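Orotidine 5'-phosphate decarboxylase (Streptomyces avermitilis, PDB 3V75) probably catalyses the decarboxylation of orotidine 5'-phosphate to UMP, the last step of de novo UMP biosynthesis. Local coordinates at residues P40-I45 with N264-V269; G218-A223 with L240-G245. All coordinates share one frame; numbering follows the deposited sequence.

Contact 1 (40-45 with 264-269) and contact 2 (218-223 with 240-245) are two seams of one closed barrel of parallel strands. Contact 1 joins the first strand to the last; contact 2 joins the sixth to the seventh. Both are buried and share one sheet, for strands 239-241 and 265-269 are neighbours: Asn268 N lies 3.0 Å from Ala241 O, a probable hydrogen bond, and Ile244 packs on Pro267 and Val269. Each has a backbone ladder and apolar contacts. Contact 1 adds an amide-sulfur bond from Asn268 to Cys42, whereas across contact 2 the touching side chains are all aliphatic, reaching a partly exposed edge at Pro242.

Contact 1 (P40-I45 with N264-V269); sequences PLCVGI and NVVPNV
Strands 42-45 and 265-269 meet as parallel neighbours at the seam of the barrel, with Cys42 opposite Asn268 and Val43 opposite Val269. The axes of the two short strands come within 4.7 Å and cross at 39°. Three backbone bonds carry the pairing: Cys42 N gives its hydrogen to Pro267 O at 2.9 Å, Cys42 O receives that of Val269 N, and Gly44 N reaches Val269 O. Beside them the CA of Asn268 sends a C-H toward Cys42 O. Pro267, having no N-H, takes part through its carbonyl, while its ring atom CG rests 3.3 Å from Pro40 O, a buried oxygen that finds no polar partner.

This is the closure of a TIM barrel, the eight-stranded fold of the OMP decarboxylase family, in which the last strand returns to the first. Cys42, Val266 and Asn268 share one face. With CG anti to its backbone N (chi1 177°) and the amide turned nearly square to the chain, Asn268 directs ND2 across to Cys42 SG on the neighbouring strand, 3.3 Å away; the sulfur lies in the amide plane and the N-H points at it at 156°. Cys42 CB meanwhile touches Val266 CG1 at 3.6 Å. Asn268 also packs on Lys83, and its side chain is about 9 Å from that of Lys119, the predicted proton donor. A leucine in place of Asn268 would probably leave Cys42 SG without its N-H donor and set an apolar branch against the backbone of Gly44.

On the other face, the side chains of Leu41 and Val269 cross obliquely, CD1 of Leu41 meeting CG2 of Val269. Helix 280-299 covers this side, Phe290 lying on Val269 and Ile294 on Pro267.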
# COMPACT_ATOMS: atom_id res chain seq x y z
N PRO A 40 -20.67 1.67 19.23
CA PRO A 40 -19.86 2.38 18.23
C PRO A 40 -18.35 2.28 18.54
O PRO A 40 -17.74 3.23 19.06
CB PRO A 40 -20.37 3.82 18.31
CG PRO A 40 -20.82 3.94 19.74
CD PRO A 40 -21.38 2.59 20.13
N LEU A 41 -17.74 1.18 18.14
CA LEU A 41 -16.33 1.00 18.41
C LEU A 41 -15.71 0.06 17.39
O LEU A 41 -16.29 -0.98 17.04
CB LEU A 41 -16.14 0.41 19.81
CG LEU A 41 -14.67 0.22 20.26
CD1 LEU A 41 -14.02 1.56 20.37
CD2 LEU A 41 -14.56 -0.57 21.58
N CYS A 42 -14.50 0.42 16.94
CA CYS A 42 -13.64 -0.45 16.16
C CYS A 42 -12.37 -0.66 16.97
O CYS A 42 -11.79 0.31 17.46
CB CYS A 42 -13.29 0.27 14.84
SG CYS A 42 -12.16 -0.65 13.78
N VAL A 43 -11.94 -1.91 17.11
CA VAL A 43 -10.73 -2.21 17.87
C VAL A 43 -9.64 -2.62 16.91
O VAL A 43 -9.84 -3.53 16.09
CB VAL A 43 -10.98 -3.31 18.94
CG1 VAL A 43 -9.66 -3.70 19.63
CG2 VAL A 43 -12.01 -2.84 19.97
N GLY A 44 -8.48 -1.98 16.98
CA GLY A 44 -7.37 -2.36 16.12
C GLY A 44 -6.87 -3.75 16.49
O GLY A 44 -6.93 -4.17 17.66
N ILE A 45 -6.36 -4.49 15.51
CA ILE A 45 -5.60 -5.69 15.84
C ILE A 45 -4.18 -5.35 15.38
O ILE A 45 -3.85 -5.41 14.17
CB ILE A 45 -6.13 -6.94 15.14
CG1 ILE A 45 -7.62 -7.12 15.41
CG2 ILE A 45 -5.35 -8.19 15.60
CD1 ILE A 45 -8.25 -8.41 14.81
N ASN A 264 -21.65 9.21 12.03
CA ASN A 264 -21.06 8.36 10.99
C ASN A 264 -19.62 7.96 11.28
O ASN A 264 -18.99 7.31 10.44
CB ASN A 264 -21.11 9.10 9.63
CG ASN A 264 -22.53 9.29 9.13
OD1 ASN A 264 -23.47 8.66 9.65
ND2 ASN A 264 -22.70 10.12 8.10
N VAL A 265 -19.10 8.29 12.46
CA VAL A 265 -17.74 7.97 12.80
C VAL A 265 -17.63 6.51 13.24
O VAL A 265 -18.46 6.02 14.03
CB VAL A 265 -17.20 8.92 13.92
CG1 VAL A 265 -15.87 8.44 14.47
CG2 VAL A 265 -17.07 10.32 13.37
N VAL A 266 -16.57 5.86 12.77
CA VAL A 266 -16.14 4.55 13.23
C VAL A 266 -14.92 4.84 14.08
O VAL A 266 -13.81 5.03 13.56
CB VAL A 266 -15.75 3.63 12.05
CG1 VAL A 266 -15.27 2.27 12.57
CG2 VAL A 266 -16.94 3.48 11.10
N PRO A 267 -15.10 4.89 15.42
CA PRO A 267 -13.97 5.32 16.27
C PRO A 267 -13.04 4.14 16.49
O PRO A 267 -13.47 3.10 16.99
CB PRO A 267 -14.66 5.71 17.60
CG PRO A 267 -16.18 5.60 17.32
CD PRO A 267 -16.31 4.62 16.19
N ASN A 268 -11.78 4.28 16.11
CA ASN A 268 -10.85 3.18 16.24
C ASN A 268 -9.95 3.39 17.47
O ASN A 268 -9.25 4.40 17.58
CB ASN A 268 -9.97 3.08 14.98
CG ASN A 268 -8.94 1.99 15.11
OD1 ASN A 268 -7.78 2.23 15.52
ND2 ASN A 268 -9.35 0.77 14.83
N VAL A 269 -9.98 2.42 18.39
CA VAL A 269 -9.10 2.40 19.56
C VAL A 269 -8.07 1.28 19.38
O VAL A 269 -8.46 0.15 19.04
CB VAL A 269 -9.92 2.11 20.84
CG1 VAL A 269 -9.00 2.13 22.07
CG2 VAL A 269 -11.10 3.09 21.02

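Contact 2 (G218-A223 with L240-G245); sequences GAVVGA and LAPGIG
Val220 and Leu240 stand side by side on the same face of two parallel strands, pointing the same way, and Val220 CG2 touches Leu240 CD2 at 4.0 Å. The two branches of Val220 divide the work. CG2, anti to the carbonyl carbon, serves the leucine; CG1, anti to the backbone N (chi1 -180°), reaches forward to Pro242 CD, and the valine crosses the proline ring at about a right angle. Phe172 of the adjoining strand 170-176 packs on both Val220 and Leu240, and the Val220 side chain is about 6 Å from that of Lys119, the predicted proton donor.

Further along, Ala223 turns its methyl toward the loop that follows strand 239-241. Its CB meets Ile244 CD1 at 3.7 Å and Ala241 CB at 4.1 Å, and Phe258 of helix 254-258 lies against both alanines.

Between these groups runs the parallel ladder of adjacent TIM-barrel strands. Leu240 N donates to Ala219 O at 2.8 Å, bent to 144° at the hydrogen, and Leu240 O accepts from Val221 N at 3.0 Å. Past the strand end of 218-221 the pairing continues: Ala223 N bonds to Pro242 O in a nearly straight line (164° at the hydrogen). The side chains that meet are all aliphatic, so strand alignment rests on these three directional backbone bonds, with ordinary van der Waals contact added.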
# COMPACT_ATOMS: atom_id res chain seq x y z
N GLY A 218 -16.17 5.35 2.61
CA GLY A 218 -15.84 6.24 3.72
C GLY A 218 -14.48 6.86 3.56
O GLY A 218 -13.76 6.62 2.57
N ALA A 219 -14.12 7.69 4.54
CA ALA A 219 -12.83 8.39 4.57
C ALA A 219 -12.12 8.07 5.89
O ALA A 219 -12.77 7.87 6.92
CB ALA A 219 -13.05 9.91 4.50
N VAL A 220 -10.78 8.10 5.86
CA VAL A 220 -10.00 8.10 7.08
C VAL A 220 -9.78 9.57 7.48
O VAL A 220 -9.27 10.37 6.68
CB VAL A 220 -8.64 7.39 6.90
CG1 VAL A 220 -7.87 7.42 8.24
CG2 VAL A 220 -8.89 5.93 6.41
N VAL A 221 -10.23 9.93 8.69
CA VAL A 221 -10.17 11.31 9.20
C VAL A 221 -9.71 11.21 10.65
O VAL A 221 -10.44 10.67 11.51
CB VAL A 221 -11.55 11.97 9.17
CG1 VAL A 221 -11.48 13.42 9.67
CG2 VAL A 221 -12.09 11.97 7.73
N GLY A 222 -8.50 11.68 10.93
CA GLY A 222 -7.92 11.56 12.25
C GLY A 222 -8.67 12.35 13.32
O GLY A 222 -8.96 13.55 13.12
N ALA A 223 -8.98 11.68 14.44
CA ALA A 223 -9.80 12.30 15.50
C ALA A 223 -9.05 13.37 16.26
O ALA A 223 -9.67 14.14 17.01
CB ALA A 223 -10.30 11.24 16.50
N LEU A 240 -13.60 6.69 9.35
CA LEU A 240 -12.77 5.87 10.23
C LEU A 240 -11.84 6.83 10.94
O LEU A 240 -11.07 7.57 10.29
CB LEU A 240 -11.98 4.86 9.42
CG LEU A 240 -10.94 4.03 10.15
CD1 LEU A 240 -11.64 3.11 11.17
CD2 LEU A 240 -10.13 3.22 9.13
N ALA A 241 -11.91 6.84 12.27
CA ALA A 241 -11.20 7.86 13.03
C ALA A 241 -10.19 7.21 13.94
O ALA A 241 -10.52 6.83 15.06
CB ALA A 241 -12.18 8.72 13.83
N PRO A 242 -8.94 7.10 13.50
CA PRO A 242 -7.91 6.62 14.42
C PRO A 242 -7.58 7.68 15.51
O PRO A 242 -7.84 8.93 15.35
CB PRO A 242 -6.70 6.36 13.51
CG PRO A 242 -6.99 7.08 12.23
CD PRO A 242 -8.44 7.44 12.16
N GLY A 243 -6.98 7.17 16.59
CA GLY A 243 -6.50 8.05 17.64
C GLY A 243 -7.43 8.14 18.83
O GLY A 243 -7.20 8.99 19.71
N ILE A 244 -8.46 7.30 18.90
CA ILE A 244 -9.39 7.44 20.01
C ILE A 244 -8.67 7.02 21.30
O ILE A 244 -7.98 6.00 21.34
CB ILE A 244 -10.64 6.59 19.81
CG1 ILE A 244 -11.27 6.82 18.43
CG2 ILE A 244 -11.63 6.82 20.94
CD1 ILE A 244 -11.73 8.26 18.22
N GLY A 245 -8.83 7.84 22.34
CA GLY A 245 -8.16 7.65 23.62
C GLY A 245 -7.04 8.68 23.79
O GLY A 245 -6.62 8.96 24.90